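Local coordinates for protein carbonic anhydrase (Coccomyxa sp. PA, PDB 3UCJ) that probably catalyses the reversible hydration of carbon dioxide to hydrogencarbonate, as a zinc-dependent carbonic anhydrase of the beta class, at residues A160-V165 with L181-I186. Sequence-based numbering, arbitrary orientation.
Sequences AQVFNV and LSVHGI
Val162 and Val165 of the helical segment 160-165 face Val183 and Gly185 of strand 182-186, the two axes running nearly antiparallel at 169° and approaching to 8.3 Å. The register is set at Val162 and Gly185, whose CA atoms stand 6.0 Å apart. Val162 divides its two methyls between Val183 and Gly185. With CG1 anti to the backbone N (chi1 165°), Val162 CG2 is anti to the carbonyl carbon and lies 3.5 Å from Gly185 CA; glycine leaves room for the methyl, since a CB placed at this position would sit only 3.1 Å from Val162 CG2. Val162 CG1 passes alongside Val183 CG1 at 4.0 Å, the two side chains pointing in opposite senses. Val165, one helical turn further on, completes the grip on Val183: Val165 CG1 meets Val183 CG1 at 3.7 Å and Val183 CG2 at 3.9 Å, so one methyl touches both branches of Val183. The side chains that meet across the contact are all valines, with one methyl resting on the backbone at His184-Gly185, and every touching residue is buried. Val100 of the adjoining strand 97-103 extends this surface, touching both helix valines, while Ile199 and Ile202 of strand 194-202 reach Val162. The CB of His184 points away from the helix; His184 NE2 and Ser182 OG share a 2.7 Å hydrogen bond, and the histidine side chain packs on Leu9 of the second subunit. Helix 146-167 thus covers one face of the mixed sheet at strand 182-189, which hydrogen-bonds to strands on both sides, and the N-terminal arm of another subunit lies against the other, an alpha/beta layering characteristic of the beta-carbonic anhydrase fold.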
loop_
_atom_site.group_PDB
_atom_site.type_symbol
_atom_site.label_atom_id
_atom_site.label_comp_id
_atom_site.label_asym_id
_atom_site.label_seq_id
_atom_site.Cartn_x
_atom_site.Cartn_y
_atom_site.Cartn_z
ATOM N N ALA A 160 9.664 -9.310 16.443
ATOM C CA ALA A 160 9.996 -8.693 15.176
ATOM C C ALA A 160 9.255 -7.352 15.059
ATOM O O ALA A 160 9.817 -6.421 14.486
ATOM C CB ALA A 160 9.499 -9.619 14.038
ATOM N N GLN A 161 8.012 -7.281 15.563
ATOM C CA GLN A 161 7.218 -6.057 15.361
ATOM C C GLN A 161 7.764 -4.994 16.315
ATOM O O GLN A 161 7.805 -3.808 15.963
ATOM C CB GLN A 161 5.692 -6.262 15.509
ATOM C CG GLN A 161 5.138 -7.348 14.542
ATOM C CD GLN A 161 5.649 -7.224 13.070
ATOM O OE1 GLN A 161 5.789 -6.093 12.535
ATOM N NE2 GLN A 161 5.962 -8.421 12.403
ATOM N N VAL A 162 8.290 -5.415 17.456
ATOM C CA VAL A 162 9.005 -4.428 18.312
ATOM C C VAL A 162 10.191 -3.885 17.620
ATOM O O VAL A 162 10.430 -2.621 17.628
ATOM C CB VAL A 162 9.398 -5.039 19.710
ATOM C CG1 VAL A 162 10.458 -4.147 20.420
ATOM C CG2 VAL A 162 8.149 -5.210 20.505
ATOM N N PHE A 163 10.971 -4.754 16.959
ATOM C CA PHE A 163 12.116 -4.244 16.197
ATOM C C PHE A 163 11.661 -3.281 15.087
ATOM O O PHE A 163 12.269 -2.181 14.846
ATOM C CB PHE A 163 12.907 -5.452 15.546
ATOM C CG PHE A 163 14.131 -5.022 14.784
ATOM C CD1 PHE A 163 15.387 -5.103 15.414
ATOM C CD2 PHE A 163 14.071 -4.617 13.444
ATOM C CE1 PHE A 163 16.554 -4.751 14.759
ATOM C CE2 PHE A 163 15.279 -4.215 12.723
ATOM C CZ PHE A 163 16.527 -4.269 13.404
ATOM N N ASN A 164 10.578 -3.666 14.403
ATOM C CA ASN A 164 10.117 -2.775 13.315
ATOM C C ASN A 164 9.700 -1.377 13.843
ATOM O O ASN A 164 9.962 -0.380 13.191
ATOM C CB ASN A 164 8.917 -3.423 12.578
ATOM C CG ASN A 164 9.409 -4.591 11.693
ATOM O OD1 ASN A 164 10.594 -4.634 11.398
ATOM N ND2 ASN A 164 8.561 -5.594 11.425
ATOM N N VAL A 165 9.058 -1.350 14.998
ATOM C CA VAL A 165 8.634 -0.051 15.585
ATOM C C VAL A 165 9.963 0.713 15.932
ATOM O O VAL A 165 10.136 1.902 15.550
ATOM C CB VAL A 165 7.769 -0.266 16.810
ATOM C CG1 VAL A 165 7.620 1.074 17.715
ATOM C CG2 VAL A 165 6.334 -0.789 16.445
ATOM N N LEU A 181 10.682 8.274 24.424
ATOM C CA LEU A 181 9.721 7.351 23.749
ATOM C C LEU A 181 10.184 5.968 24.117
ATOM O O LEU A 181 11.278 5.616 23.812
ATOM C CB LEU A 181 9.809 7.631 22.231
ATOM C CG LEU A 181 8.696 6.888 21.389
ATOM C CD1 LEU A 181 7.287 7.121 21.886
ATOM C CD2 LEU A 181 8.953 7.404 19.981
ATOM N N SER A 182 9.337 5.177 24.735
ATOM C CA SER A 182 9.652 3.796 24.991
ATOM C C SER A 182 8.762 2.804 24.148
ATOM O O SER A 182 7.642 3.139 23.813
ATOM C CB SER A 182 9.437 3.501 26.466
ATOM O OG SER A 182 8.093 3.576 26.876
ATOM N N VAL A 183 9.269 1.591 23.945
ATOM C CA VAL A 183 8.595 0.556 23.076
ATOM C C VAL A 183 8.625 -0.725 23.902
ATOM O O VAL A 183 9.648 -1.033 24.568
ATOM C CB VAL A 183 9.351 0.419 21.775
ATOM C CG1 VAL A 183 8.604 -0.621 20.819
ATOM C CG2 VAL A 183 9.493 1.809 21.061
ATOM N N HIS A 184 7.467 -1.361 23.996
ATOM C CA HIS A 184 7.201 -2.543 24.820
ATOM C C HIS A 184 6.681 -3.722 24.062
ATOM O O HIS A 184 5.638 -3.593 23.359
ATOM C CB HIS A 184 6.188 -2.155 25.873
ATOM C CG HIS A 184 6.578 -0.899 26.610
ATOM N ND1 HIS A 184 7.298 -0.921 27.792
ATOM C CD2 HIS A 184 6.450 0.410 26.266
ATOM C CE1 HIS A 184 7.528 0.319 28.189
ATOM N NE2 HIS A 184 7.042 1.148 27.278
ATOM N N GLY A 185 7.364 -4.861 24.174
ATOM C CA GLY A 185 6.827 -6.072 23.618
ATOM C C GLY A 185 5.989 -6.818 24.612
ATOM O O GLY A 185 6.530 -7.269 25.641
ATOM N N ILE A 186 4.689 -6.953 24.388
ATOM C CA ILE A 186 3.828 -7.674 25.314
ATOM C C ILE A 186 2.951 -8.677 24.575
ATOM O O ILE A 186 2.831 -8.648 23.299
ATOM C CB ILE A 186 2.936 -6.704 26.120
ATOM C CG1 ILE A 186 2.120 -5.773 25.165
ATOM C CG2 ILE A 186 3.759 -5.841 26.991
ATOM C CD1 ILE A 186 0.940 -5.007 25.906
#